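Hydrogenase 3 maturation protease (Escherichia coli, PDB 2E85) cleaves a 32-residue peptide from the C-terminus of HycE, the large subunit of hydrogenase 3, as a step in its maturation. Local coordinates at residues Val7-Gly12 with Leu61-Ala66; Met16-Ala21 with Pro118-Phe123; Ala45-Ile50 with Thr91-Pro96; Asp65-Gly70 with Val111-Ile116. The protein carries 1 engineered substitution. One frame throughout, in Å; residues are numbered along the deposited sequence.

Contact 1. Residues Val7-Gly12 with Leu61-Ala66; sequences VLLCVG and LLIVDA. With CA (calcium ion), chain F.
V7, L9 and V11 run beside L61, I63 and D65 in two parallel strands whose short axes approach to 4.7 Å and differ in direction by 17°. Their pairing rests on four nearly straight backbone bonds, donated by L62 N to V7 O, L9 N to L62 O, V64 N to L9 O and V11 N to V64 O. On the other face L8 bends across the seam, and its CD1 lies 3.7 Å from V64 CG2; L25 of helix 21-31 packs over both residues. They are neighbours in the middle of the four parallel strands of this alpha/beta protein's mixed sheet, and a calcium ion lies at their C-terminal end, where D65 meets it. D65 CB rests 4.0 Å from V11 CB. With CG trans to the backbone N (chi1 -170°), the carboxyl carbon comes 3.6 Å from V11 CG1. Beyond it the oxygens part: D65 OD1 binds the calcium ion at 2.3 Å, while D65 OD2 passes 3.5 Å from V11 CG1 and accepts a hydrogen bond from a calcium-bound water at 2.7 Å. A66 O and D19 are further ligands of this ion, whose position is consistent with the nickel site inferred for D19 and D65 by similarity.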
loop_
_atom_site.group_PDB
_atom_site.type_symbol
_atom_site.label_atom_id
_atom_site.label_comp_id
_atom_site.label_asym_id
_atom_site.label_seq_id
_atom_site.Cartn_x
_atom_site.Cartn_y
_atom_site.Cartn_z
ATOM N N VAL B 7 -1.506 9.910 -17.218
ATOM C CA VAL B 7 -0.669 8.720 -16.963
ATOM C C VAL B 7 -1.575 7.498 -16.979
ATOM O O VAL B 7 -2.674 7.552 -16.445
ATOM C CB VAL B 7 0.075 8.845 -15.606
ATOM C CG1 VAL B 7 0.860 7.571 -15.292
ATOM C CG2 VAL B 7 1.047 10.054 -15.654
ATOM N N LEU B 8 -1.077 6.418 -17.582
ATOM C CA LEU B 8 -1.804 5.152 -17.681
ATOM C C LEU B 8 -0.979 4.097 -16.975
ATOM O O LEU B 8 0.162 3.818 -17.369
ATOM C CB LEU B 8 -2.011 4.789 -19.156
ATOM C CG LEU B 8 -2.496 3.360 -19.480
ATOM C CD1 LEU B 8 -3.806 3.054 -18.772
ATOM C CD2 LEU B 8 -2.567 3.088 -20.987
ATOM N N LEU B 9 -1.539 3.526 -15.911
ATOM C CA LEU B 9 -0.830 2.459 -15.155
ATOM C C LEU B 9 -1.461 1.157 -15.574
ATOM O O LEU B 9 -2.659 0.963 -15.388
ATOM C CB LEU B 9 -0.963 2.653 -13.644
ATOM C CG LEU B 9 -0.415 1.478 -12.792
ATOM C CD1 LEU B 9 1.123 1.314 -12.965
ATOM C CD2 LEU B 9 -0.760 1.592 -11.331
ATOM N N CYS B 10 -0.656 0.276 -16.171
ATOM C CA CYS B 10 -1.177 -1.018 -16.632
ATOM C C CYS B 10 -0.733 -2.067 -15.638
ATOM O O CYS B 10 0.470 -2.257 -15.481
ATOM C CB CYS B 10 -0.601 -1.418 -17.980
ATOM S SG CYS B 10 -1.218 -0.382 -19.348
ATOM N N VAL B 11 -1.685 -2.785 -15.042
ATOM C CA VAL B 11 -1.400 -3.788 -14.022
ATOM C C VAL B 11 -1.680 -5.201 -14.545
ATOM O O VAL B 11 -2.680 -5.406 -15.218
ATOM C CB VAL B 11 -2.265 -3.532 -12.707
ATOM C CG1 VAL B 11 -2.051 -4.623 -11.652
ATOM C CG2 VAL B 11 -1.982 -2.121 -12.120
ATOM N N GLY B 12 -0.807 -6.158 -14.227
ATOM C CA GLY B 12 -1.047 -7.535 -14.601
ATOM C C GLY B 12 0.208 -8.349 -14.786
ATOM O O GLY B 12 1.322 -7.873 -14.581
ATOM N N LEU B 61 -5.049 10.102 -13.955
ATOM C CA LEU B 61 -4.461 8.776 -13.895
ATOM C C LEU B 61 -5.541 7.721 -14.228
ATOM O O LEU B 61 -6.589 7.679 -13.571
ATOM C CB LEU B 61 -3.934 8.503 -12.503
ATOM C CG LEU B 61 -3.434 7.060 -12.278
ATOM C CD1 LEU B 61 -2.191 6.752 -13.056
ATOM C CD2 LEU B 61 -3.231 6.814 -10.795
ATOM N N LEU B 62 -5.253 6.879 -15.225
ATOM C CA LEU B 62 -6.096 5.744 -15.600
ATOM C C LEU B 62 -5.350 4.469 -15.213
ATOM O O LEU B 62 -4.193 4.297 -15.587
ATOM C CB LEU B 62 -6.339 5.728 -17.117
ATOM C CG LEU B 62 -7.132 4.566 -17.715
ATOM C CD1 LEU B 62 -8.523 4.316 -17.067
ATOM C CD2 LEU B 62 -7.288 4.728 -19.205
ATOM N N ILE B 63 -6.041 3.579 -14.521
ATOM C CA ILE B 63 -5.455 2.295 -14.129
ATOM C C ILE B 63 -6.258 1.223 -14.813
ATOM O O ILE B 63 -7.491 1.237 -14.725
ATOM C CB ILE B 63 -5.558 2.098 -12.604
ATOM C CG1 ILE B 63 -4.824 3.229 -11.888
ATOM C CG2 ILE B 63 -4.993 0.740 -12.177
ATOM C CD1 ILE B 63 -5.154 3.376 -10.404
ATOM N N VAL B 64 -5.573 0.312 -15.505
ATOM C CA VAL B 64 -6.236 -0.769 -16.226
ATOM C C VAL B 64 -5.712 -2.103 -15.694
ATOM O O VAL B 64 -4.497 -2.334 -15.667
ATOM C CB VAL B 64 -5.958 -0.695 -17.748
ATOM C CG1 VAL B 64 -6.411 -2.001 -18.466
ATOM C CG2 VAL B 64 -6.578 0.604 -18.370
ATOM N N ASP B 65 -6.632 -2.984 -15.304
ATOM C CA ASP B 65 -6.252 -4.240 -14.668
ATOM C C ASP B 65 -7.312 -5.285 -14.967
ATOM O O ASP B 65 -8.496 -4.991 -14.904
ATOM C CB ASP B 65 -6.160 -4.024 -13.150
ATOM C CG ASP B 65 -5.535 -5.221 -12.403
ATOM O OD1 ASP B 65 -5.045 -6.165 -13.034
ATOM O OD2 ASP B 65 -5.490 -5.185 -11.155
ATOM N N ALA B 66 -6.895 -6.510 -15.280
ATOM C CA ALA B 66 -7.803 -7.619 -15.338
ATOM C C ALA B 66 -8.279 -7.877 -13.886
ATOM O O ALA B 66 -7.450 -8.002 -12.972
ATOM C CB ALA B 66 -7.080 -8.858 -15.872
HETATM CA CA CA F . -4.936 -8.368 -12.355
HETATM O O HOH W 1 -4.075 -7.072 -16.285
HETATM O O HOH W 2 -5.603 -7.643 -10.154
HETATM O O HOH W 3 -3.332 -7.582 -10.692
HETATM O O HOH W 4 -5.616 -10.111 -11.107
#

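Contact 2. Residues Met16-Ala21 with Pro118-Phe123; sequences MGDDGA and PDIVGF. With CA (calcium ion), chain F.
D18 and I120 are joined by hydrogen bonds at both ends of the aspartate. D18 N donates to I120 O at 2.9 Å, and D18 OD2 accepts from D119 N and I120 N. Those two donors reach the oxygen from opposite faces of the carboxylate plane: D119 N on the anti side, 21° from the plane, and I120 N from above it, 38° out. The other oxygen, D18 OD1, takes the backbone N-H of T128.

Weaker C-H...O contacts continue the join, with M16 CA 3.3 Å from G122 O and V121 CA 3.6 Å from M16 O.

Apolar contacts flank these polar ones. The M16 chain is bent at chi2 and chi3, which lets it cross V121 at about a right angle and puts M16 CE 4.1 Å from V121 CG1. D18 CB packs on P118 CB at 3.6 Å. I120 CD1 lies 3.8 Å from G17 CA, where a beta carbon on the glycine would collide with it.

Metal bonding belongs to D19, whose OD1 holds the calcium ion at 2.3 Å together with D65, A66 and three waters. D19 sits in the 3-10 turn 18-20 that leads into helix 21-31. Three backbone N-H groups of the loop after strand 111-116 thus hold the D18 carboxylate, consistent with a side chain that is charged and fixed in rotation, and tie that loop to the turn that carries D19.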
loop_
_atom_site.group_PDB
_atom_site.type_symbol
_atom_site.label_atom_id
_atom_site.label_comp_id
_atom_site.label_asym_id
_atom_site.label_seq_id
_atom_site.Cartn_x
_atom_site.Cartn_y
_atom_site.Cartn_z
ATOM N N MET B 16 0.263 -15.047 -16.606
ATOM C CA MET B 16 -0.926 -15.531 -15.896
ATOM C C MET B 16 -2.203 -15.463 -16.746
ATOM O O MET B 16 -3.281 -15.092 -16.253
ATOM C CB MET B 16 -1.069 -14.835 -14.541
ATOM C CG MET B 16 -0.001 -15.236 -13.499
ATOM S SD MET B 16 -0.113 -16.970 -12.882
ATOM C CE MET B 16 -1.479 -16.850 -11.815
ATOM N N GLY B 17 -2.067 -15.833 -18.022
ATOM C CA GLY B 17 -3.225 -15.934 -18.929
ATOM C C GLY B 17 -3.928 -14.596 -19.113
ATOM O O GLY B 17 -3.296 -13.600 -19.502
ATOM N N ASP B 18 -5.239 -14.575 -18.874
ATOM C CA ASP B 18 -6.002 -13.345 -19.055
ATOM C C ASP B 18 -5.579 -12.221 -18.103
ATOM O O ASP B 18 -5.890 -11.060 -18.379
ATOM C CB ASP B 18 -7.515 -13.595 -18.952
ATOM C CG ASP B 18 -8.085 -14.317 -20.169
ATOM O OD1 ASP B 18 -7.476 -14.221 -21.261
ATOM O OD2 ASP B 18 -9.160 -14.978 -20.007
ATOM N N ASP B 19 -4.869 -12.553 -17.018
ATOM C CA ASP B 19 -4.265 -11.493 -16.180
ATOM C C ASP B 19 -3.251 -10.634 -16.940
ATOM O O ASP B 19 -2.790 -9.595 -16.412
ATOM C CB ASP B 19 -3.610 -12.055 -14.920
ATOM C CG ASP B 19 -3.385 -10.971 -13.888
ATOM O OD1 ASP B 19 -4.352 -10.210 -13.673
ATOM O OD2 ASP B 19 -2.262 -10.833 -13.361
ATOM N N GLY B 20 -2.890 -11.066 -18.152
ATOM C CA GLY B 20 -1.981 -10.313 -19.029
ATOM C C GLY B 20 -2.591 -9.102 -19.720
ATOM O O GLY B 20 -1.924 -8.449 -20.512
ATOM N N ALA B 21 -3.854 -8.796 -19.415
ATOM C CA ALA B 21 -4.557 -7.753 -20.164
ATOM C C ALA B 21 -3.804 -6.424 -20.047
ATOM O O ALA B 21 -3.613 -5.705 -21.045
ATOM C CB ALA B 21 -5.959 -7.616 -19.673
ATOM N N PRO B 118 -11.442 -11.175 -16.653
ATOM C CA PRO B 118 -10.760 -12.332 -17.224
ATOM C C PRO B 118 -11.636 -13.563 -17.251
ATOM O O PRO B 118 -12.675 -13.647 -16.551
ATOM C CB PRO B 118 -9.602 -12.574 -16.258
ATOM C CG PRO B 118 -10.131 -12.171 -14.948
ATOM C CD PRO B 118 -10.991 -10.913 -15.272
ATOM N N ASP B 119 -11.206 -14.517 -18.057
ATOM C CA ASP B 119 -11.797 -15.830 -18.051
ATOM C C ASP B 119 -10.900 -16.806 -17.362
ATOM O O ASP B 119 -11.276 -17.406 -16.346
ATOM C CB ASP B 119 -12.093 -16.332 -19.454
ATOM C CG ASP B 119 -13.058 -17.541 -19.434
ATOM O OD1 ASP B 119 -13.460 -17.886 -18.289
ATOM O OD2 ASP B 119 -13.342 -18.117 -20.519
ATOM N N ILE B 120 -9.725 -17.000 -17.938
ATOM C CA ILE B 120 -8.788 -17.983 -17.380
ATOM C C ILE B 120 -7.558 -17.257 -16.857
ATOM O O ILE B 120 -6.957 -16.414 -17.535
ATOM C CB ILE B 120 -8.414 -19.118 -18.402
ATOM C CG1 ILE B 120 -7.614 -18.552 -19.598
ATOM C CG2 ILE B 120 -9.701 -19.954 -18.799
ATOM C CD1 ILE B 120 -6.162 -18.325 -19.378
ATOM N N VAL B 121 -7.159 -17.626 -15.644
ATOM C CA VAL B 121 -5.984 -17.030 -15.004
ATOM C C VAL B 121 -5.200 -18.145 -14.387
ATOM O O VAL B 121 -5.673 -18.817 -13.477
ATOM C CB VAL B 121 -6.379 -15.989 -13.915
ATOM C CG1 VAL B 121 -5.128 -15.466 -13.157
ATOM C CG2 VAL B 121 -7.196 -14.811 -14.525
ATOM N N GLY B 122 -3.978 -18.331 -14.872
ATOM C CA GLY B 122 -3.131 -19.420 -14.436
ATOM C C GLY B 122 -1.799 -19.353 -15.139
ATOM O O GLY B 122 -1.674 -18.770 -16.223
ATOM N N PHE B 123 -0.809 -19.979 -14.508
ATOM C CA PHE B 123 0.561 -19.897 -14.963
ATOM C C PHE B 123 0.752 -20.454 -16.364
ATOM O O PHE B 123 0.450 -21.637 -16.630
ATOM C CB PHE B 123 1.500 -20.585 -13.974
ATOM C CG PHE B 123 2.941 -20.446 -14.334
ATOM C CD1 PHE B 123 3.581 -19.211 -14.225
ATOM C CD2 PHE B 123 3.663 -21.544 -14.798
ATOM C CE1 PHE B 123 4.914 -19.065 -14.569
ATOM C CE2 PHE B 123 5.007 -21.416 -15.138
ATOM C CZ PHE B 123 5.638 -20.170 -15.016
HETATM CA CA CA F . -4.936 -8.368 -12.355
HETATM O O HOH W 2 -5.603 -7.643 -10.154
HETATM O O HOH W 3 -3.332 -7.582 -10.692
HETATM O O HOH W 4 -5.616 -10.111 -11.107
#

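Contact 3. Residues Ala45-Ile50 with Thr91-Pro96; sequences APENDI and TTHNMP. With CA (calcium ion), chain E.
An ST turn at T91, inside a type I beta turn from T91 to N94, meets the calcium-binding loop 45-50 through E47. T91 OG1 lies between its backbone N and carbonyl carbon (chi1 70°), from where it donates to E47 OE2 at 2.6 Å, on the syn side and 22° from the carboxylate plane. T91 OG1 itself accepts from H93 N and M95 N, each at 3.2 Å, so one hydroxyl joins three groups. A valine here would probably leave E47 OE2 without its donor and both amides without their acceptor, setting the carboxylate free to turn. E47 OE1 is buried and has no polar partner in the model. H93, inferred by similarity to bind nickel, presents its ring edge to E47 CD, the two flat groups being 66° apart. T92 CG2 stands 3.7 Å above the H93 ring plane, over the centre, and the ring also stacks on H93 of the second subunit. Within the loop A45 O binds the calcium ion at 2.3 Å, with N48, D49 and G42 as further ligands. A45 CB approaches H93 NE2 to 3.5 Å, while P46 CG touches T91 CG2 at 3.9 Å.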
loop_
_atom_site.group_PDB
_atom_site.type_symbol
_atom_site.label_atom_id
_atom_site.label_comp_id
_atom_site.label_asym_id
_atom_site.label_seq_id
_atom_site.Cartn_x
_atom_site.Cartn_y
_atom_site.Cartn_z
ATOM N N ALA B 45 2.288 -5.882 -9.222
ATOM C CA ALA B 45 1.939 -5.104 -8.027
ATOM C C ALA B 45 2.000 -3.637 -8.360
ATOM O O ALA B 45 3.004 -3.190 -8.901
ATOM C CB ALA B 45 2.933 -5.379 -6.914
ATOM N N PRO B 46 0.933 -2.879 -8.034
ATOM C CA PRO B 46 0.996 -1.419 -8.196
ATOM C C PRO B 46 1.821 -0.679 -7.114
ATOM O O PRO B 46 2.228 0.476 -7.341
ATOM C CB PRO B 46 -0.481 -1.006 -8.125
ATOM C CG PRO B 46 -1.089 -2.048 -7.209
ATOM C CD PRO B 46 -0.407 -3.334 -7.607
ATOM N N GLU B 47 2.052 -1.311 -5.956
ATOM C CA GLU B 47 2.738 -0.640 -4.829
ATOM C C GLU B 47 4.033 0.048 -5.211
ATOM O O GLU B 47 4.272 1.191 -4.798
ATOM C CB GLU B 47 3.002 -1.577 -3.645
ATOM C CG GLU B 47 1.769 -1.882 -2.864
ATOM C CD GLU B 47 1.099 -3.156 -3.330
ATOM O OE1 GLU B 47 1.059 -3.428 -4.574
ATOM O OE2 GLU B 47 0.578 -3.851 -2.431
ATOM N N ASN B 48 4.861 -0.633 -5.994
ATOM C CA ASN B 48 6.181 -0.102 -6.327
ATOM C C ASN B 48 6.162 0.845 -7.542
ATOM O O ASN B 48 7.213 1.276 -8.025
ATOM C CB ASN B 48 7.173 -1.254 -6.526
ATOM C CG ASN B 48 6.916 -2.042 -7.797
ATOM O OD1 ASN B 48 5.791 -2.116 -8.273
ATOM N ND2 ASN B 48 7.981 -2.629 -8.365
ATOM N N ASP B 49 4.963 1.200 -8.003
ATOM C CA ASP B 49 4.808 2.101 -9.152
ATOM C C ASP B 49 4.378 3.487 -8.670
ATOM O O ASP B 49 4.349 4.452 -9.440
ATOM C CB ASP B 49 3.781 1.549 -10.165
ATOM C CG ASP B 49 4.097 0.100 -10.604
ATOM O OD1 ASP B 49 5.272 -0.201 -10.919
ATOM O OD2 ASP B 49 3.170 -0.744 -10.599
ATOM N N ILE B 50 4.022 3.565 -7.390
ATOM C CA ILE B 50 3.442 4.794 -6.829
ATOM C C ILE B 50 4.401 5.988 -6.860
ATOM O O ILE B 50 4.019 7.106 -7.284
ATOM C CB ILE B 50 2.911 4.554 -5.393
ATOM C CG1 ILE B 50 1.765 3.539 -5.418
ATOM C CG2 ILE B 50 2.452 5.865 -4.772
ATOM C CD1 ILE B 50 0.500 3.907 -6.243
ATOM N N THR B 91 -4.333 -5.994 -3.506
ATOM C CA THR B 91 -3.172 -6.186 -4.372
ATOM C C THR B 91 -2.612 -7.583 -4.119
ATOM O O THR B 91 -3.060 -8.281 -3.209
ATOM C CB THR B 91 -2.059 -5.142 -4.087
ATOM O OG1 THR B 91 -1.470 -5.398 -2.809
ATOM C CG2 THR B 91 -2.630 -3.711 -4.088
ATOM N N THR B 92 -1.606 -7.962 -4.910
ATOM C CA THR B 92 -0.938 -9.257 -4.745
ATOM C C THR B 92 -0.273 -9.380 -3.356
ATOM O O THR B 92 0.034 -10.492 -2.899
ATOM C CB THR B 92 0.079 -9.540 -5.880
ATOM O OG1 THR B 92 0.559 -10.891 -5.765
ATOM C CG2 THR B 92 1.252 -8.577 -5.819
ATOM N N HIS B 93 -0.089 -8.243 -2.679
ATOM C CA HIS B 93 0.576 -8.229 -1.365
ATOM C C HIS B 93 -0.429 -8.139 -0.230
ATOM O O HIS B 93 -0.074 -7.888 0.936
ATOM C CB HIS B 93 1.595 -7.077 -1.283
ATOM C CG HIS B 93 2.673 -7.172 -2.316
ATOM N ND1 HIS B 93 3.499 -8.272 -2.415
ATOM C CD2 HIS B 93 3.060 -6.315 -3.292
ATOM C CE1 HIS B 93 4.342 -8.097 -3.417
ATOM N NE2 HIS B 93 4.099 -6.918 -3.965
ATOM N N ASN B 94 -1.701 -8.313 -0.595
ATOM C CA ASN B 94 -2.817 -8.162 0.328
ATOM C C ASN B 94 -2.949 -6.785 0.965
ATOM O O ASN B 94 -3.451 -6.652 2.078
ATOM C CB ASN B 94 -2.860 -9.275 1.376
ATOM C CG ASN B 94 -3.453 -10.572 0.811
ATOM O OD1 ASN B 94 -2.978 -11.662 1.092
ATOM N ND2 ASN B 94 -4.494 -10.443 0.010
ATOM N N MET B 95 -2.533 -5.761 0.236
ATOM C CA MET B 95 -2.869 -4.387 0.583
ATOM C C MET B 95 -4.254 -4.072 0.004
ATOM O O MET B 95 -4.518 -4.383 -1.165
ATOM C CB MET B 95 -1.764 -3.436 0.081
ATOM C CG MET B 95 -2.120 -2.231 -0.700
ATOM S SD MET B 95 -0.968 -0.906 -0.223
ATOM C CE MET B 95 -1.603 -0.961 1.494
ATOM N N PRO B 96 -5.143 -3.468 0.811
ATOM C CA PRO B 96 -6.432 -3.091 0.212
ATOM C C PRO B 96 -6.267 -2.032 -0.882
ATOM O O PRO B 96 -5.639 -0.994 -0.687
ATOM C CB PRO B 96 -7.250 -2.558 1.397
ATOM C CG PRO B 96 -6.272 -2.320 2.487
ATOM C CD PRO B 96 -5.071 -3.155 2.246
HETATM CA CA CA E . 4.775 -2.668 -10.197
HETATM O O HOH W 5 5.216 -5.058 -9.777
HETATM O O HOH W 6 7.005 -2.939 -11.278
#

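Contact 4. Residues Asp65-Gly70 with Val111-Ile116; sequences DATDMG and VIFLGI. With CA (calcium ion), chain F.
T67 places OG1 trans to its carbonyl carbon and next to the backbone N (chi1 -62°), while F113 swings its ring trans to its own N (chi1 -176°); the hydroxyl thereby arrives at the ring edge, in plane, with T67 OG1 3.9 Å from F113 CE2. The setting is the C-terminal end of parallel strands 60-66 and 111-116, where a strand gives way to the loop beyond the metal ligand A66. Backbone bonds knit the two together: D65 N to L114 O at 3.0 Å, I116 N to D65 O at 3.1 Å and T67 N to I116 O at 2.9 Å. D65 O is gripped twice, since T67 OG1 also donates to it at 3.2 Å, from 72° above the carbonyl plane and on the face opposite I116 N. Replacing T67 with an alanine would probably leave D65 O with I116 N as its one donor in this contact and open a gap at the F113 ring edge. The loop then turns off from the strand, yet M69 reaches back to G115. The glycine leaves room for this, as a beta carbon there would clash with M69 SD. Bent at its last torsion, the methionine ends with M69 CE 3.6 Å from G115 O.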
loop_
_atom_site.group_PDB
_atom_site.type_symbol
_atom_site.label_atom_id
_atom_site.label_comp_id
_atom_site.label_asym_id
_atom_site.label_seq_id
_atom_site.Cartn_x
_atom_site.Cartn_y
_atom_site.Cartn_z
ATOM N N ASP B 65 -6.632 -2.984 -15.304
ATOM C CA ASP B 65 -6.252 -4.240 -14.668
ATOM C C ASP B 65 -7.312 -5.285 -14.967
ATOM O O ASP B 65 -8.496 -4.991 -14.904
ATOM C CB ASP B 65 -6.160 -4.024 -13.150
ATOM C CG ASP B 65 -5.535 -5.221 -12.403
ATOM O OD1 ASP B 65 -5.045 -6.165 -13.034
ATOM O OD2 ASP B 65 -5.490 -5.185 -11.155
ATOM N N ALA B 66 -6.895 -6.510 -15.280
ATOM C CA ALA B 66 -7.803 -7.619 -15.338
ATOM C C ALA B 66 -8.279 -7.877 -13.886
ATOM O O ALA B 66 -7.450 -8.002 -12.972
ATOM C CB ALA B 66 -7.080 -8.858 -15.872
ATOM N N THR B 67 -9.589 -7.980 -13.684
ATOM C CA THR B 67 -10.174 -7.992 -12.351
ATOM C C THR B 67 -11.430 -8.871 -12.401
ATOM O O THR B 67 -12.269 -8.642 -13.243
ATOM C CB THR B 67 -10.647 -6.550 -11.984
ATOM O OG1 THR B 67 -9.527 -5.643 -11.960
ATOM C CG2 THR B 67 -11.371 -6.500 -10.678
ATOM N N ASP B 68 -11.571 -9.840 -11.490
ATOM C CA ASP B 68 -12.808 -10.635 -11.483
ATOM C C ASP B 68 -13.924 -9.760 -10.890
ATOM O O ASP B 68 -13.806 -9.270 -9.749
ATOM C CB ASP B 68 -12.647 -11.960 -10.720
ATOM C CG ASP B 68 -13.942 -12.810 -10.714
ATOM O OD1 ASP B 68 -14.756 -12.722 -11.659
ATOM O OD2 ASP B 68 -14.129 -13.591 -9.746
ATOM N N MET B 69 -14.976 -9.569 -11.670
ATOM C CA MET B 69 -16.107 -8.713 -11.306
ATOM C C MET B 69 -17.407 -9.502 -11.372
ATOM O O MET B 69 -18.497 -8.932 -11.194
ATOM C CB MET B 69 -16.183 -7.478 -12.233
ATOM C CG MET B 69 -14.968 -6.470 -12.161
ATOM S SD MET B 69 -14.953 -5.183 -13.454
ATOM C CE MET B 69 -14.615 -6.204 -14.931
ATOM N N GLY B 70 -17.281 -10.794 -11.664
ATOM C CA GLY B 70 -18.438 -11.696 -11.810
ATOM C C GLY B 70 -19.220 -11.522 -13.097
ATOM O O GLY B 70 -20.388 -11.916 -13.178
ATOM N N VAL B 111 -8.675 10.167 -10.957
ATOM C CA VAL B 111 -8.195 8.779 -10.965
ATOM C C VAL B 111 -9.333 7.871 -11.409
ATOM O O VAL B 111 -10.442 7.928 -10.860
ATOM C CB VAL B 111 -7.653 8.372 -9.573
ATOM C CG1 VAL B 111 -7.152 6.918 -9.567
ATOM C CG2 VAL B 111 -6.562 9.324 -9.151
ATOM N N ILE B 112 -9.075 7.056 -12.430
ATOM C CA ILE B 112 -10.105 6.199 -13.014
ATOM C C ILE B 112 -9.571 4.783 -12.910
ATOM O O ILE B 112 -8.471 4.539 -13.381
ATOM C CB ILE B 112 -10.313 6.567 -14.527
ATOM C CG1 ILE B 112 -10.661 8.056 -14.673
ATOM C CG2 ILE B 112 -11.440 5.769 -15.214
ATOM C CD1 ILE B 112 -10.424 8.644 -16.066
ATOM N N PHE B 113 -10.347 3.867 -12.331
ATOM C CA PHE B 113 -9.934 2.464 -12.270
ATOM C C PHE B 113 -10.804 1.686 -13.216
ATOM O O PHE B 113 -12.027 1.598 -12.996
ATOM C CB PHE B 113 -10.123 1.875 -10.867
ATOM C CG PHE B 113 -9.607 0.482 -10.771
ATOM C CD1 PHE B 113 -8.283 0.264 -10.437
ATOM C CD2 PHE B 113 -10.421 -0.613 -11.133
ATOM C CE1 PHE B 113 -7.771 -1.018 -10.409
ATOM C CE2 PHE B 113 -9.908 -1.911 -11.093
ATOM C CZ PHE B 113 -8.584 -2.101 -10.734
ATOM N N LEU B 114 -10.182 1.088 -14.229
ATOM C CA LEU B 114 -10.860 0.283 -15.229
ATOM C C LEU B 114 -10.526 -1.216 -15.138
ATOM O O LEU B 114 -9.358 -1.621 -15.216
ATOM C CB LEU B 114 -10.505 0.801 -16.617
ATOM C CG LEU B 114 -11.196 0.161 -17.821
ATOM C CD1 LEU B 114 -11.210 1.122 -18.993
ATOM C CD2 LEU B 114 -10.562 -1.174 -18.259
ATOM N N GLY B 115 -11.562 -2.027 -14.960
ATOM C CA GLY B 115 -11.413 -3.471 -14.834
ATOM C C GLY B 115 -11.841 -4.127 -16.128
ATOM O O GLY B 115 -12.784 -3.679 -16.806
ATOM N N ILE B 116 -11.152 -5.201 -16.461
ATOM C CA ILE B 116 -11.521 -6.045 -17.583
ATOM C C ILE B 116 -11.700 -7.431 -16.992
ATOM O O ILE B 116 -10.772 -7.940 -16.309
ATOM C CB ILE B 116 -10.379 -6.166 -18.618
ATOM C CG1 ILE B 116 -10.081 -4.821 -19.251
ATOM C CG2 ILE B 116 -10.689 -7.250 -19.674
ATOM C CD1 ILE B 116 -8.757 -4.743 -20.008
HETATM CA CA CA F . -4.936 -8.368 -12.355
HETATM O O HOH W 2 -5.603 -7.643 -10.154
HETATM O O HOH W 3 -3.332 -7.582 -10.692
HETATM O O HOH W 4 -5.616 -10.111 -11.107
#

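In the fold
Contacts 1 and 4 share D65 and A66, so strand 60-66 is flanked by strands 6-11 and 111-116 in one sheet, and L61 O and I63 O probably bond I112 N and L114 N at 2.8 and 2.7 Å. Contact 2 joins them at the calcium ion of chain F: D19 OD1 lies 4.2 Å from D65 OD1, two like charges brought close by the shared metal, and D18 O packs 3.5 Å from A66 CB. Contact 3 binds a separate calcium ion and touches contact 1 through L9 CD1, 3.7 Å from D49 OD2. The side chain of D65 is about 12 Å from that of H93, the third nickel ligand inferred by similarity.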